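Local atomic coordinates of alpha-L-arabinosidase (Xanthomonas axonopodis pv. citri, PDB entry 6D25), a protein that probably hydrolyses alpha-L-arabinofuranosyl side groups of arabinoxylan, including internally di-substituted units, as a trimeric GH51 arabinofuranosidase. Residues A[373-378]-A[382-387]; A[81-86]-A[140-145]. One frame throughout, in Å; residues are numbered along the deposited sequence.

Contact 1 of 2, residues A[373-378]-A[382-387]; sequences QMVNVL and ILTDGD
In the loop that follows strand 366-371, the last strand of the parallel barrel sheet, Val375 and Asn376 fold back against strand 382-385. A single beta bridge pairs Val375 with Ile382, their CA atoms 4.9 Å apart; its evidence is the bond from Asn376 N to Ile382 O, 3.0 Å, and a CA-H...O contact of 3.4 Å from Val375 CA to Ile382 O. Beyond this bridge the amide of Asn376 appears to stand in for a further backbone partner. OD1 of Asn376 receives Thr384 N at 2.8 Å, in the carbonyl plane on a lone pair, with an N-H...O angle of 167°. ND2 of the same amide gives a nearly straight bond to Thr384 OG1, 2.9 Å long, with the hydroxyl oxygen only 4° from the amide plane. Two bonds to one residue fix the amide's rotation, and ND2 also donates to Thr58 O. With chi1 at 71°, Thr384 OG1 sits between its own backbone N and carbonyl carbon, facing ND2. The apolar side is looser: Val375 CG1 lies 4.2 Å from Ile382 CG2 and 4.1 Å from Thr384 CG2. The contact thus sets the beta hairpin 382-391 beside the loop after the last barrel strand, Asn376 mimicking a backbone partner.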
# COMPACT_ATOMS: atom_id res chain seq x y z
N GLN A 373 1.01 20.61 -23.01
CA GLN A 373 0.89 21.21 -21.68
C GLN A 373 0.87 22.73 -21.90
O GLN A 373 0.81 23.17 -23.05
CB GLN A 373 2.05 20.78 -20.79
CG GLN A 373 1.97 19.31 -20.36
CD GLN A 373 2.94 18.93 -19.27
OE1 GLN A 373 3.44 19.81 -18.55
NE2 GLN A 373 3.17 17.63 -19.14
N MET A 374 0.90 23.53 -20.84
CA MET A 374 0.42 24.88 -20.93
C MET A 374 1.49 25.82 -21.51
O MET A 374 1.18 26.59 -22.44
CB MET A 374 -0.06 25.39 -19.56
CG MET A 374 -0.84 26.68 -19.62
SD MET A 374 -1.53 27.13 -18.00
CE MET A 374 -0.05 27.60 -17.12
N VAL A 375 2.72 25.82 -20.96
CA VAL A 375 3.78 26.70 -21.40
C VAL A 375 5.05 25.89 -21.64
O VAL A 375 5.40 25.06 -20.80
CB VAL A 375 4.04 27.81 -20.37
CG1 VAL A 375 5.05 28.84 -20.89
CG2 VAL A 375 2.77 28.50 -19.94
N ASN A 376 5.70 26.07 -22.78
CA ASN A 376 7.07 25.55 -23.05
C ASN A 376 7.14 24.02 -23.18
O ASN A 376 8.26 23.51 -23.34
CB ASN A 376 8.06 26.02 -21.98
CG ASN A 376 8.39 27.49 -22.13
OD1 ASN A 376 8.37 27.98 -23.28
ND2 ASN A 376 8.71 28.16 -21.03
N VAL A 377 6.03 23.30 -23.07
CA VAL A 377 6.08 21.82 -22.96
C VAL A 377 4.99 21.26 -23.88
O VAL A 377 3.82 21.69 -23.83
CB VAL A 377 5.82 21.38 -21.51
CG1 VAL A 377 5.62 19.89 -21.39
CG2 VAL A 377 6.93 21.86 -20.59
N LEU A 378 5.40 20.29 -24.70
CA LEU A 378 4.51 19.61 -25.63
C LEU A 378 3.69 20.64 -26.44
O LEU A 378 4.32 21.53 -26.95
CB LEU A 378 3.67 18.58 -24.86
CG LEU A 378 4.47 17.35 -24.40
CD1 LEU A 378 3.65 16.47 -23.48
CD2 LEU A 378 4.99 16.54 -25.56
N ILE A 382 1.98 28.78 -25.11
CA ILE A 382 2.93 29.88 -25.04
C ILE A 382 4.34 29.31 -24.98
O ILE A 382 4.51 28.28 -24.34
CB ILE A 382 2.66 30.76 -23.79
CG1 ILE A 382 1.27 31.39 -23.84
CG2 ILE A 382 3.75 31.80 -23.57
CD1 ILE A 382 0.81 31.92 -22.51
N LEU A 383 5.29 29.95 -25.65
CA LEU A 383 6.69 29.63 -25.54
C LEU A 383 7.40 30.87 -24.98
O LEU A 383 7.08 31.99 -25.39
CB LEU A 383 7.29 29.22 -26.89
CG LEU A 383 6.52 28.13 -27.64
CD1 LEU A 383 7.18 27.85 -28.98
CD2 LEU A 383 6.51 26.84 -26.84
N THR A 384 8.29 30.68 -24.01
CA THR A 384 9.06 31.77 -23.43
C THR A 384 10.54 31.43 -23.48
O THR A 384 10.95 30.27 -23.50
CB THR A 384 8.69 32.07 -21.97
OG1 THR A 384 9.16 31.01 -21.14
CG2 THR A 384 7.22 32.27 -21.75
N ASP A 385 11.34 32.49 -23.48
CA ASP A 385 12.78 32.35 -23.41
C ASP A 385 13.34 33.63 -22.78
O ASP A 385 13.47 34.66 -23.46
CB ASP A 385 13.35 32.14 -24.81
CG ASP A 385 14.86 31.99 -24.84
OD1 ASP A 385 15.47 31.88 -23.77
OD2 ASP A 385 15.41 31.97 -25.91
N GLY A 386 13.57 33.59 -21.48
CA GLY A 386 13.82 34.79 -20.74
C GLY A 386 12.64 35.74 -20.89
O GLY A 386 11.51 35.29 -20.79
N ASP A 387 12.88 37.01 -21.17
CA ASP A 387 11.78 37.95 -21.22
C ASP A 387 10.99 37.83 -22.53
O ASP A 387 9.99 38.48 -22.64
CB ASP A 387 12.22 39.39 -20.93
CG ASP A 387 13.17 39.99 -21.95
OD1 ASP A 387 13.44 39.38 -22.98
OD2 ASP A 387 13.72 41.06 -21.66

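Contact 2 of 2, residues A[81-86]-A[140-145]; sequences DVVAAL and MDFTEL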
# COMPACT_ATOMS: atom_id res chain seq x y z
N ASP A 81 3.37 38.75 -18.67
CA ASP A 81 2.99 38.50 -20.06
C ASP A 81 2.14 37.22 -20.14
O ASP A 81 1.10 37.20 -20.83
CB ASP A 81 4.21 38.49 -21.00
CG ASP A 81 5.39 37.59 -20.61
OD1 ASP A 81 5.30 36.85 -19.62
OD2 ASP A 81 6.47 37.71 -21.28
N VAL A 82 2.55 36.18 -19.43
CA VAL A 82 1.85 34.90 -19.45
C VAL A 82 0.50 35.04 -18.75
O VAL A 82 -0.51 34.50 -19.20
CB VAL A 82 2.72 33.79 -18.84
CG1 VAL A 82 1.91 32.54 -18.55
CG2 VAL A 82 3.89 33.46 -19.73
N VAL A 83 0.47 35.74 -17.62
CA VAL A 83 -0.76 35.97 -16.90
C VAL A 83 -1.79 36.63 -17.83
O VAL A 83 -2.94 36.17 -17.91
CB VAL A 83 -0.54 36.80 -15.61
CG1 VAL A 83 -1.84 37.30 -15.02
CG2 VAL A 83 0.24 36.00 -14.59
N ALA A 84 -1.38 37.69 -18.53
CA ALA A 84 -2.32 38.42 -19.36
C ALA A 84 -2.82 37.52 -20.50
O ALA A 84 -4.03 37.50 -20.85
CB ALA A 84 -1.66 39.67 -19.85
N ALA A 85 -1.92 36.75 -21.10
CA ALA A 85 -2.29 35.92 -22.23
C ALA A 85 -3.27 34.81 -21.81
O ALA A 85 -4.22 34.49 -22.53
CB ALA A 85 -1.04 35.36 -22.86
N LEU A 86 -3.06 34.22 -20.65
CA LEU A 86 -3.94 33.15 -20.21
C LEU A 86 -5.30 33.72 -19.77
O LEU A 86 -6.35 33.11 -20.04
CB LEU A 86 -3.28 32.36 -19.07
CG LEU A 86 -2.02 31.59 -19.48
CD1 LEU A 86 -1.37 30.98 -18.26
CD2 LEU A 86 -2.36 30.50 -20.51
N MET A 140 -1.81 27.84 -6.07
CA MET A 140 -3.20 28.16 -5.77
C MET A 140 -3.45 29.67 -5.92
O MET A 140 -4.52 30.08 -6.44
CB MET A 140 -3.61 27.67 -4.38
CG MET A 140 -3.63 26.16 -4.27
SD MET A 140 -4.72 25.35 -5.49
CE MET A 140 -6.29 25.83 -4.78
N ASP A 141 -2.52 30.50 -5.49
CA ASP A 141 -2.68 31.94 -5.64
C ASP A 141 -2.60 32.33 -7.13
O ASP A 141 -3.23 33.29 -7.55
CB ASP A 141 -1.67 32.71 -4.79
CG ASP A 141 -1.92 32.63 -3.29
OD1 ASP A 141 -3.07 32.30 -2.88
OD2 ASP A 141 -0.95 32.87 -2.54
N PHE A 142 -1.86 31.59 -7.91
CA PHE A 142 -1.84 31.80 -9.39
C PHE A 142 -3.23 31.52 -9.98
O PHE A 142 -3.71 32.32 -10.81
CB PHE A 142 -0.78 30.91 -10.04
CG PHE A 142 -0.67 31.00 -11.54
CD1 PHE A 142 -0.14 32.13 -12.12
CD2 PHE A 142 -1.05 29.94 -12.35
CE1 PHE A 142 0.03 32.21 -13.49
CE2 PHE A 142 -0.84 30.01 -13.73
CZ PHE A 142 -0.34 31.15 -14.29
N THR A 143 -3.88 30.44 -9.54
CA THR A 143 -5.24 30.17 -10.05
C THR A 143 -6.17 31.33 -9.71
O THR A 143 -6.98 31.72 -10.57
CB THR A 143 -5.83 28.83 -9.58
OG1 THR A 143 -6.04 28.84 -8.17
CG2 THR A 143 -4.93 27.66 -9.99
N GLU A 144 -6.05 31.91 -8.51
CA GLU A 144 -6.93 33.02 -8.14
C GLU A 144 -6.60 34.25 -8.99
O GLU A 144 -7.52 34.95 -9.38
CB GLU A 144 -6.86 33.33 -6.65
CG GLU A 144 -7.54 32.25 -5.83
CD GLU A 144 -7.95 32.62 -4.44
OE1 GLU A 144 -7.52 33.73 -3.96
OE2 GLU A 144 -8.65 31.79 -3.80
N LEU A 145 -5.31 34.50 -9.27
CA LEU A 145 -4.95 35.64 -10.09
C LEU A 145 -5.56 35.51 -11.49
O LEU A 145 -5.97 36.49 -12.06
CB LEU A 145 -3.42 35.74 -10.18
CG LEU A 145 -2.85 36.97 -10.90
CD1 LEU A 145 -3.21 38.27 -10.19
CD2 LEU A 145 -1.34 36.88 -10.99
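Val83 of helix 80-88 meets both Phe142 and Leu145 of helix 136-146, chiefly through CG2. This methyl lies 4.0 Å from Phe142 CE1 and equally 4.0 Å from Leu145 CD2, while CG1 adds a second touch on Leu145 alone, 4.1 Å from CD2. The phenylalanine reaches across because its CG is anti to the backbone N (chi1 179°), which carries the ring toward the other helix. Both Val83 CG2 and Leu86 CD1 approach this ring at its edge, near its plane; Leu86 CD1 stands 4.1 Å from Phe142 CZ. The segment axes pass 11.3 Å apart at a signed crossing angle of -53°, so the helices meet through side-chain ends, without close backbone contact. Both belong to the outer layer of the (beta/alpha)8 barrel of GH51 enzymes: helix 80-88 precedes strand 93-96, and helix 136-146 precedes the adjacent parallel strand 149-154. Phe142 and Leu86 form the buried side; Val83 bridges from them to the more open side, where it and Leu145 are both partly exposed. Tyr78 packs on Val83 and Leu145 as well as meeting the Phe142 ring, planes inclined by about 50°. Farther out, exposed Glu144 turns instead to a salt bridge with Arg188.

In the fold
From the N terminus, helix 80-88 comes first, and 53 residues containing strand 93-96 separate the segments of contact 2, which closes at helix 136-146. Contact 1 opens much later, beyond strand 366-371, and closes a short connection of three residues at strand 382-385. The two are therefore in series, neither enclosing nor crossing the other. In space their centres are 14 Å apart, and helix 80-88 joins them: Met374 CE lies 3.8 Å from Leu86 CD1, and Ile382 CD1 lies 3.9 Å from Ala85 CB. Helix 80-88 is thus tied to the segment after the final barrel strand, and helix 136-146 through it.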